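STING-associated CdnE c-di-GMP synthase (Flavobacteriaceae, PDB 6WT8) makes the cyclic dinucleotide c-di-GMP, probably as the signal that switches on a STING receptor encoded with it in a CBASS bacterial defence system. Local coordinates at residues L167-S170 / S171-T175; I178-E181 / N182-Y185; E294-H297 / Y298-V302; V47-Y50 / I51-M55. All blocks are in the same frame, centred on the assembly; numbering follows the deposited sequence.

All four contacts are local, each within one continuous run of chain. Interactions 3 and 4 are buried and touch: Y298 OH lies 2.6 Å from S48 OG, a probable hydrogen bond, and Y298 and L299 pack on helix 46-56. Interactions 1 and 2 also meet, through L169 and I184, but interaction 1 is a surface helix end and interaction 2 a partly buried hairpin. The centres of interactions 1 and 3 are about 48 Å apart, on opposite sides of the chain's centre. The chemistry of all four follows their place. Interaction 1 adds hydroxyl donors to the backbone bonds at a helix end. Interaction 2 uses a lysine and a water, interaction 3 two rings, and interaction 4 regular helix bonds.

Interaction 1 (L167-S170 / S171-T175); sequences LVLS and STYKT
The ring of Y173 has the carbonyl oxygen of L169 at its edge, near the ring plane, with Y173 CD2 3.6 Å from L169 O. One face carries the methyl of the preceding residue: T172 CG2 sits above it, offset toward the rim. L169 meets the ring with one branch, CD2, which lies 3.9 Å from Y173 CE2. The two side chains cross obliquely.

These residues close helix 154-172. L169 O takes two backbone bonds, from T172 N and from Y173 N, the latter at 2.9 Å. V168 O is gripped by two hydroxyls. T172 OG1 donates to V168 O at 2.9 Å, and S171 OG donates to V168 O at the same 2.9 Å. They arrive from opposite faces of the carbonyl plane. The S171 hydroxyl gets there because OG stands between its backbone N and carbonyl carbon (chi1 72°). S170 OG hydrogen-bonds E166 O, one turn back. A water lies 2.8 Å from both S170 O and Y173 O where the chain leaves the helix.

L169 and Y173 also touch V73 of helix 60-81 and V186 of strand 184-189. Serine and threonine hydroxyls thus give V168 O its extra donors at the helix end, while leucine and tyrosine carbon packs that end against the neighbouring helix and strand.

Interaction 2 (I178-E181 / N182-Y185); sequences IEKE and NSIY
K180 and Y185 form a cation-pi pair. K180 NZ sits over one face of the tyrosine ring, 4.2 Å from the centroid of the Y185 ring and 24° off its normal. It is displaced toward the rim, with K180 NZ 3.9 Å from Y185 CG. A bend in the lysine chain (chi3 -73°) helps carry the amine there. On the way K180 CE passes 3.3 Å from S183 OG. A second touch is apolar and looser: I178 CG2 meets I184 CG2 at 4.4 Å.

No direct hydrogen bond joins the two segments. A water does this instead, accepting from K180 N at 2.6 Å and donating to S183 O, also at 2.6 Å.

Further out, D196 of strand 192-204 holds both the lysine and the serine. The OD1 of this outside residue, D196, makes a salt bridge to K180 NZ and accepts a hydrogen bond from S183 OG. R162 of helix 154-172 donates to K180 O, and N230 binds N182 OD1.

The run is the connection of a beta hairpin, from strand 176-177 to the antiparallel strand 184-189. S183 N is buried here without a partner. The lysine amine adds to the backbone and water bonds of the hairpin: it is shared between the tyrosine face and the D196 carboxylate, which probably fixes its position.

Interaction 3 (E294-H297 / Y298-V302); sequences EDLH and YLDLV
H297 and Y298 make the ring contact. The two side chains run alongside one another. Their rings meet obliquely, planes 35° apart, with the centroids of the H297 and Y298 rings separated by 4.5 Å. Y298 CD1 lies over one face of the imidazole, offset toward the rim. L299 CB stands at the imidazole edge, in its plane, and L299 CG comes 3.6 Å from H297 CE1. The histidine reaches them with CG anti to the backbone N (chi1 179°).

The polar contacts lie where the loop leads into helix 300-314. H297 O accepts two weak bonds, from D300 N at 2.9 Å and from L301 N at 3.4 Å. A water links H297 N to D300 OD2, to which it donates at 2.6 Å. Outside the run, H297 NE2 bonds E43, and D300 bonds S34 and K35 N. With an alanine here in place of H297, E43 would probably lose a hydrogen-bond partner and a gap would open beside Y298 and L299.

The apolar contact is carried by L296. L296 CB meets L301 CD2 at 4.1 Å, and L296 CD1 lies against D300 CB, the L296 and D300 side chains crossing at about a right angle.

Interaction 4 (V47-Y50 / I51-M55); sequences VSIY and IKESM
The hydroxyl of S54 lies over one face of Y50. S54 OG is offset toward the rim of the ring, 3.4 Å from Y50 CE1. The ring is placed there by a CG anti to the backbone N (chi1 173°). S54 OG also donates to Y50 O at 2.9 Å. S54 N donates to Y50 O as well, from the other face of the carbonyl plane, so this oxygen is gripped twice by one residue.

V47 and I51 run alongside each other in the same direction. V47 CG2 touches I51 CD1 at 4.0 Å. I49 and E53 are paired likewise, with the carboxylate against a methyl: E53 OE2 is 3.7 Å from I49 CG2. E53 OE1 itself forms a salt bridge with R13, a residue outside the run.

The run makes up nearly all of alpha-helix 46-56, and each pair is one turn apart. The backbone bonds are regular, as in K52 N to S48 O at 2.8 Å. The Y50 and S54 side faces helices 5-16 and 253-266, while V47 and I51 face helix 336-360. With an alanine here in place of Y50, a gap would probably open beside L8, V12 and I263, and the S54 hydroxyl would lose the ring face it lies against.

K52 folds back over the previous turn, bent at chi3 (-63°). K52 CE comes 4.1 Å from S48 OG. The amine goes on to E43 O, and S48 OG also bonds E43 O.

Interaction 1 (L167-S170 / S171-T175)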
loop_
_atom_site.group_PDB
_atom_site.type_symbol
_atom_site.label_atom_id
_atom_site.label_comp_id
_atom_site.label_asym_id
_atom_site.label_seq_id
_atom_site.Cartn_x
_atom_site.Cartn_y
_atom_site.Cartn_z
ATOM N N LEU A 167 8.509 -23.297 -14.386
ATOM C CA LEU A 167 9.241 -23.817 -15.536
ATOM C C LEU A 167 9.589 -22.717 -16.529
ATOM O O LEU A 167 10.733 -22.653 -17.006
ATOM C CB LEU A 167 8.395 -24.910 -16.230
ATOM C CG LEU A 167 8.226 -26.131 -15.334
ATOM C CD1 LEU A 167 7.127 -27.046 -15.970
ATOM C CD2 LEU A 167 9.482 -26.938 -15.158
ATOM N N VAL A 168 8.612 -21.871 -16.877
ATOM C CA VAL A 168 8.872 -20.806 -17.851
ATOM C C VAL A 168 9.904 -19.830 -17.315
ATOM O O VAL A 168 10.852 -19.447 -18.019
ATOM C CB VAL A 168 7.554 -20.092 -18.176
ATOM C CG1 VAL A 168 7.835 -18.786 -18.940
ATOM C CG2 VAL A 168 6.728 -20.998 -18.986
ATOM N N LEU A 169 9.750 -19.431 -16.041
ATOM C CA LEU A 169 10.662 -18.418 -15.521
ATOM C C LEU A 169 12.066 -18.986 -15.354
ATOM O O LEU A 169 13.064 -18.296 -15.611
ATOM C CB LEU A 169 10.100 -17.858 -14.198
ATOM C CG LEU A 169 8.801 -17.066 -14.400
ATOM C CD1 LEU A 169 8.126 -16.823 -13.025
ATOM C CD2 LEU A 169 9.032 -15.725 -15.136
ATOM N N SER A 170 12.176 -20.254 -14.929
ATOM C CA SER A 170 13.498 -20.841 -14.760
ATOM C C SER A 170 14.207 -21.028 -16.084
ATOM O O SER A 170 15.439 -21.101 -16.104
ATOM C CB SER A 170 13.390 -22.198 -14.064
ATOM O OG SER A 170 12.937 -22.027 -12.748
ATOM N N SER A 171 13.454 -21.216 -17.166
ATOM C CA SER A 171 14.086 -21.364 -18.470
ATOM C C SER A 171 14.469 -20.028 -19.087
ATOM O O SER A 171 15.272 -20.008 -20.026
ATOM C CB SER A 171 13.165 -22.140 -19.412
ATOM O OG SER A 171 12.058 -21.401 -19.822
ATOM N N THR A 172 13.963 -18.914 -18.556
ATOM C CA THR A 172 14.168 -17.563 -19.070
ATOM C C THR A 172 15.208 -16.797 -18.275
ATOM O O THR A 172 16.070 -16.127 -18.857
ATOM C CB THR A 172 12.849 -16.779 -19.026
ATOM O OG1 THR A 172 11.859 -17.447 -19.801
ATOM C CG2 THR A 172 13.038 -15.343 -19.540
ATOM N N TYR A 173 15.191 -16.935 -16.957
ATOM C CA TYR A 173 16.039 -16.148 -16.076
ATOM C C TYR A 173 17.028 -17.044 -15.348
ATOM O O TYR A 173 16.672 -18.129 -14.872
ATOM C CB TYR A 173 15.176 -15.362 -15.048
ATOM C CG TYR A 173 14.266 -14.360 -15.709
ATOM C CD1 TYR A 173 14.766 -13.127 -16.141
ATOM C CD2 TYR A 173 12.936 -14.672 -15.993
ATOM C CE1 TYR A 173 13.942 -12.220 -16.791
ATOM C CE2 TYR A 173 12.082 -13.719 -16.625
ATOM C CZ TYR A 173 12.617 -12.521 -17.036
ATOM O OH TYR A 173 11.785 -11.636 -17.691
ATOM N N LYS A 174 18.271 -16.575 -15.253
ATOM C CA LYS A 174 19.319 -17.343 -14.584
ATOM C C LYS A 174 18.979 -17.664 -13.130
ATOM O O LYS A 174 19.249 -18.775 -12.661
ATOM C CB LYS A 174 20.642 -16.578 -14.663
ATOM C CG LYS A 174 21.777 -17.263 -13.978
ATOM C CD LYS A 174 22.985 -16.327 -13.849
ATOM C CE LYS A 174 24.188 -17.047 -13.262
ATOM N NZ LYS A 174 24.869 -17.875 -14.293
ATOM N N THR A 175 18.468 -16.690 -12.371
ATOM C CA THR A 175 18.268 -16.864 -10.935
ATOM C C THR A 175 16.793 -16.683 -10.620
ATOM O O THR A 175 16.247 -15.589 -10.811
ATOM C CB THR A 175 19.095 -15.858 -10.150
ATOM O OG1 THR A 175 20.463 -16.012 -10.528
ATOM C CG2 THR A 175 18.970 -16.081 -8.645
HETATM O O HOH W 1 17.080 -20.699 -13.840
#

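Interaction 2 (I178-E181 / N182-Y185)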
loop_
_atom_site.group_PDB
_atom_site.type_symbol
_atom_site.label_atom_id
_atom_site.label_comp_id
_atom_site.label_asym_id
_atom_site.label_seq_id
_atom_site.Cartn_x
_atom_site.Cartn_y
_atom_site.Cartn_z
ATOM N N ILE A 178 12.188 -20.824 -6.574
ATOM C CA ILE A 178 10.913 -21.494 -6.703
ATOM C C ILE A 178 10.497 -22.175 -5.408
ATOM O O ILE A 178 9.460 -22.869 -5.390
ATOM C CB ILE A 178 10.896 -22.517 -7.854
ATOM C CG1 ILE A 178 11.846 -23.664 -7.508
ATOM C CG2 ILE A 178 11.196 -21.861 -9.187
ATOM C CD1 ILE A 178 11.609 -24.969 -8.294
ATOM N N GLU A 179 11.225 -21.949 -4.321
ATOM C CA GLU A 179 10.939 -22.664 -3.078
ATOM C C GLU A 179 10.022 -21.931 -2.105
ATOM O O GLU A 179 9.654 -22.527 -1.083
ATOM C CB GLU A 179 12.259 -23.034 -2.370
ATOM C CG GLU A 179 13.073 -24.037 -3.171
ATOM C CD GLU A 179 12.253 -25.277 -3.542
ATOM O OE1 GLU A 179 11.427 -25.714 -2.710
ATOM O OE2 GLU A 179 12.416 -25.817 -4.665
ATOM N N LYS A 180 9.637 -20.680 -2.367
ATOM C CA LYS A 180 8.768 -19.954 -1.430
ATOM C C LYS A 180 7.320 -20.377 -1.625
ATOM O O LYS A 180 6.915 -20.750 -2.726
ATOM C CB LYS A 180 8.868 -18.431 -1.576
ATOM C CG LYS A 180 10.301 -17.904 -1.464
ATOM C CD LYS A 180 10.311 -16.400 -1.132
ATOM C CE LYS A 180 9.900 -15.524 -2.281
ATOM N NZ LYS A 180 10.134 -14.060 -1.994
ATOM N N GLU A 181 6.545 -20.311 -0.536
ATOM C CA GLU A 181 5.196 -20.875 -0.534
ATOM C C GLU A 181 4.271 -20.045 -1.398
ATOM O O GLU A 181 3.418 -20.600 -2.108
ATOM C CB GLU A 181 4.586 -20.885 0.864
ATOM C CG GLU A 181 5.305 -21.551 1.972
ATOM C CD GLU A 181 4.503 -21.354 3.232
ATOM O OE1 GLU A 181 4.293 -20.174 3.620
ATOM O OE2 GLU A 181 4.014 -22.360 3.773
ATOM N N ASN A 182 4.350 -18.726 -1.269
ATOM C CA ASN A 182 3.322 -17.847 -1.800
ATOM C C ASN A 182 3.797 -17.018 -2.985
ATOM O O ASN A 182 3.013 -16.240 -3.525
ATOM C CB ASN A 182 2.801 -16.917 -0.689
ATOM C CG ASN A 182 1.959 -17.646 0.340
ATOM O OD1 ASN A 182 1.085 -18.457 0.016
ATOM N ND2 ASN A 182 2.238 -17.375 1.607
ATOM N N SER A 183 5.041 -17.169 -3.431
ATOM C CA SER A 183 5.444 -16.452 -4.655
ATOM C C SER A 183 6.644 -17.162 -5.271
ATOM O O SER A 183 7.326 -17.971 -4.625
ATOM C CB SER A 183 5.782 -14.955 -4.402
ATOM O OG SER A 183 6.951 -14.898 -3.568
ATOM N N ILE A 184 6.926 -16.786 -6.516
ATOM C CA ILE A 184 8.165 -17.108 -7.221
ATOM C C ILE A 184 9.019 -15.844 -7.286
ATOM O O ILE A 184 8.512 -14.796 -7.672
ATOM C CB ILE A 184 7.860 -17.624 -8.637
ATOM C CG1 ILE A 184 7.024 -18.919 -8.591
ATOM C CG2 ILE A 184 9.196 -17.918 -9.399
ATOM C CD1 ILE A 184 6.332 -19.182 -9.970
ATOM N N TYR A 185 10.294 -15.919 -6.935
ATOM C CA TYR A 185 11.127 -14.720 -6.887
ATOM C C TYR A 185 12.068 -14.729 -8.091
ATOM O O TYR A 185 12.852 -15.661 -8.258
ATOM C CB TYR A 185 11.942 -14.672 -5.589
ATOM C CG TYR A 185 12.363 -13.283 -5.118
ATOM C CD1 TYR A 185 11.517 -12.186 -5.283
ATOM C CD2 TYR A 185 13.571 -13.087 -4.473
ATOM C CE1 TYR A 185 11.875 -10.904 -4.821
ATOM C CE2 TYR A 185 13.950 -11.824 -4.011
ATOM C CZ TYR A 185 13.103 -10.739 -4.179
ATOM O OH TYR A 185 13.470 -9.479 -3.720
HETATM O O HOH W 2 9.583 -19.201 -4.557
#

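Interaction 3 (E294-H297 / Y298-V302)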
loop_
_atom_site.group_PDB
_atom_site.type_symbol
_atom_site.label_atom_id
_atom_site.label_comp_id
_atom_site.label_asym_id
_atom_site.label_seq_id
_atom_site.Cartn_x
_atom_site.Cartn_y
_atom_site.Cartn_z
ATOM N N GLU A 294 -5.767 19.762 3.500
ATOM C CA GLU A 294 -5.504 19.851 2.073
ATOM C C GLU A 294 -4.911 21.189 1.636
ATOM O O GLU A 294 -4.326 21.250 0.542
ATOM C CB GLU A 294 -6.770 19.579 1.286
ATOM C CG GLU A 294 -7.839 20.668 1.432
ATOM C CD GLU A 294 -9.068 20.257 0.649
ATOM O OE1 GLU A 294 -9.683 19.260 1.065
ATOM O OE2 GLU A 294 -9.362 20.865 -0.402
ATOM N N ASP A 295 -5.008 22.245 2.450
ATOM C CA ASP A 295 -4.430 23.533 2.054
ATOM C C ASP A 295 -3.274 23.928 2.954
ATOM O O ASP A 295 -2.805 25.072 2.892
ATOM C CB ASP A 295 -5.504 24.623 2.050
ATOM C CG ASP A 295 -6.498 24.429 0.927
ATOM O OD1 ASP A 295 -6.072 24.081 -0.195
ATOM O OD2 ASP A 295 -7.703 24.699 1.158
ATOM N N LEU A 296 -2.792 23.017 3.771
ATOM C CA LEU A 296 -1.682 23.361 4.656
ATOM C C LEU A 296 -0.341 23.240 3.937
ATOM O O LEU A 296 -0.124 22.331 3.124
ATOM C CB LEU A 296 -1.658 22.421 5.863
ATOM C CG LEU A 296 -2.785 22.678 6.884
ATOM C CD1 LEU A 296 -2.549 21.703 8.037
ATOM C CD2 LEU A 296 -2.738 24.063 7.413
ATOM N N HIS A 297 0.584 24.118 4.325
ATOM C CA HIS A 297 1.979 23.985 3.945
ATOM C C HIS A 297 2.560 22.700 4.532
ATOM O O HIS A 297 2.135 22.206 5.589
ATOM C CB HIS A 297 2.706 25.197 4.491
ATOM C CG HIS A 297 4.192 25.241 4.208
ATOM N ND1 HIS A 297 5.149 24.766 5.098
ATOM C CD2 HIS A 297 4.873 25.847 3.201
ATOM C CE1 HIS A 297 6.349 25.011 4.607
ATOM N NE2 HIS A 297 6.213 25.679 3.465
ATOM N N TYR A 298 3.570 22.131 3.848
ATOM C CA TYR A 298 4.057 20.800 4.264
ATOM C C TYR A 298 4.565 20.757 5.711
ATOM O O TYR A 298 4.361 19.740 6.380
ATOM C CB TYR A 298 5.135 20.286 3.289
ATOM C CG TYR A 298 6.499 20.940 3.418
ATOM C CD1 TYR A 298 6.785 22.174 2.796
ATOM C CD2 TYR A 298 7.484 20.380 4.231
ATOM C CE1 TYR A 298 8.029 22.792 2.968
ATOM C CE2 TYR A 298 8.717 20.999 4.412
ATOM C CZ TYR A 298 8.993 22.183 3.780
ATOM O OH TYR A 298 10.215 22.813 3.965
ATOM N N LEU A 299 5.166 21.842 6.223
ATOM C CA LEU A 299 5.661 21.796 7.609
ATOM C C LEU A 299 4.498 21.699 8.579
ATOM O O LEU A 299 4.628 21.089 9.640
ATOM C CB LEU A 299 6.524 23.030 7.937
ATOM C CG LEU A 299 7.900 23.066 7.207
ATOM C CD1 LEU A 299 8.565 24.370 7.480
ATOM C CD2 LEU A 299 8.827 21.931 7.661
ATOM N N ASP A 300 3.364 22.322 8.247
ATOM C CA ASP A 300 2.231 22.273 9.157
ATOM C C ASP A 300 1.591 20.893 9.179
ATOM O O ASP A 300 0.845 20.602 10.121
ATOM C CB ASP A 300 1.193 23.339 8.767
ATOM C CG ASP A 300 1.713 24.778 8.992
ATOM O OD1 ASP A 300 2.709 24.964 9.705
ATOM O OD2 ASP A 300 1.135 25.756 8.458
ATOM N N LEU A 301 1.880 20.022 8.194
ATOM C CA LEU A 301 1.383 18.654 8.258
ATOM C C LEU A 301 1.975 17.884 9.413
ATOM O O LEU A 301 1.369 16.883 9.853
ATOM C CB LEU A 301 1.682 17.887 6.964
ATOM C CG LEU A 301 1.044 18.494 5.725
ATOM C CD1 LEU A 301 1.501 17.731 4.467
ATOM C CD2 LEU A 301 -0.483 18.508 5.807
ATOM N N VAL A 302 3.175 18.270 9.892
ATOM C CA VAL A 302 3.768 17.529 11.005
ATOM C C VAL A 302 2.894 17.689 12.228
ATOM O O VAL A 302 2.665 16.729 12.962
ATOM C CB VAL A 302 5.200 18.004 11.280
ATOM C CG1 VAL A 302 5.850 17.169 12.415
ATOM C CG2 VAL A 302 6.022 17.891 10.003
HETATM O O HOH W 3 -0.206 26.052 6.263
#

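Interaction 4 (V47-Y50 / I51-M55)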
loop_
_atom_site.group_PDB
_atom_site.type_symbol
_atom_site.label_atom_id
_atom_site.label_comp_id
_atom_site.label_asym_id
_atom_site.label_seq_id
_atom_site.Cartn_x
_atom_site.Cartn_y
_atom_site.Cartn_z
ATOM N N VAL A 47 16.240 20.405 9.886
ATOM C CA VAL A 47 15.004 19.674 10.230
ATOM C C VAL A 47 14.008 19.734 9.073
ATOM O O VAL A 47 13.366 18.723 8.722
ATOM C CB VAL A 47 14.390 20.202 11.551
ATOM C CG1 VAL A 47 14.145 21.717 11.580
ATOM C CG2 VAL A 47 13.087 19.455 11.887
ATOM N N SER A 48 13.891 20.900 8.439
ATOM C CA SER A 48 12.995 21.027 7.282
ATOM C C SER A 48 13.454 20.146 6.124
ATOM O O SER A 48 12.632 19.516 5.445
ATOM C CB SER A 48 12.930 22.471 6.819
ATOM O OG SER A 48 12.280 22.476 5.559
ATOM N N ILE A 49 14.759 20.125 5.836
ATOM C CA ILE A 49 15.229 19.259 4.748
ATOM C C ILE A 49 14.932 17.793 5.038
ATOM O O ILE A 49 14.531 17.021 4.148
ATOM C CB ILE A 49 16.730 19.504 4.511
ATOM C CG1 ILE A 49 16.915 20.927 4.017
ATOM C CG2 ILE A 49 17.283 18.535 3.510
ATOM C CD1 ILE A 49 18.401 21.330 4.082
ATOM N N TYR A 50 15.136 17.376 6.284
ATOM C CA TYR A 50 14.783 16.008 6.652
ATOM C C TYR A 50 13.306 15.736 6.386
ATOM O O TYR A 50 12.948 14.671 5.866
ATOM C CB TYR A 50 15.099 15.777 8.125
ATOM C CG TYR A 50 14.615 14.438 8.659
ATOM C CD1 TYR A 50 15.081 13.242 8.125
ATOM C CD2 TYR A 50 13.688 14.397 9.686
ATOM C CE1 TYR A 50 14.623 11.949 8.623
ATOM C CE2 TYR A 50 13.235 13.131 10.193
ATOM C CZ TYR A 50 13.704 11.952 9.655
ATOM O OH TYR A 50 13.310 10.686 10.118
ATOM N N ILE A 51 12.450 16.639 6.846
ATOM C CA ILE A 51 11.004 16.463 6.608
ATOM C C ILE A 51 10.705 16.374 5.108
ATOM O O ILE A 51 9.966 15.472 4.649
ATOM C CB ILE A 51 10.229 17.616 7.255
ATOM C CG1 ILE A 51 10.374 17.572 8.774
ATOM C CG2 ILE A 51 8.752 17.591 6.812
ATOM C CD1 ILE A 51 9.958 18.876 9.450
ATOM N N LYS A 52 11.300 17.281 4.323
ATOM C CA LYS A 52 11.026 17.297 2.874
ATOM C C LYS A 52 11.423 15.987 2.226
ATOM O O LYS A 52 10.680 15.429 1.396
ATOM C CB LYS A 52 11.799 18.440 2.187
ATOM C CG LYS A 52 11.160 19.749 2.399
ATOM C CD LYS A 52 11.841 20.834 1.514
ATOM C CE LYS A 52 13.298 21.037 1.873
ATOM N NZ LYS A 52 13.897 22.290 1.164
ATOM N N GLU A 53 12.634 15.511 2.526
ATOM C CA GLU A 53 13.128 14.331 1.836
ATOM C C GLU A 53 12.418 13.085 2.335
ATOM O O GLU A 53 12.223 12.137 1.560
ATOM C CB GLU A 53 14.651 14.280 1.994
ATOM C CG GLU A 53 15.213 15.520 1.230
ATOM C CD GLU A 53 16.710 15.526 1.020
ATOM O OE1 GLU A 53 17.373 14.563 1.456
ATOM O OE2 GLU A 53 17.221 16.536 0.424
ATOM N N SER A 54 11.960 13.113 3.592
ATOM C CA SER A 54 11.152 12.014 4.111
ATOM C C SER A 54 9.763 11.983 3.467
ATOM O O SER A 54 9.189 10.903 3.292
ATOM C CB SER A 54 10.986 12.136 5.617
ATOM O OG SER A 54 12.203 11.859 6.288
HETATM N N MSE A 55 9.206 13.133 3.129
HETATM C CA MSE A 55 7.903 13.234 2.491
HETATM C C MSE A 55 7.987 12.854 1.019
HETATM O O MSE A 55 7.036 12.282 0.494
HETATM C CB MSE A 55 7.322 14.650 2.628
HETATM C CG MSE A 55 6.794 14.857 4.024
HETATM SE SE MSE A 55 5.961 16.637 4.075
HETATM C CE MSE A 55 5.369 16.454 5.797
#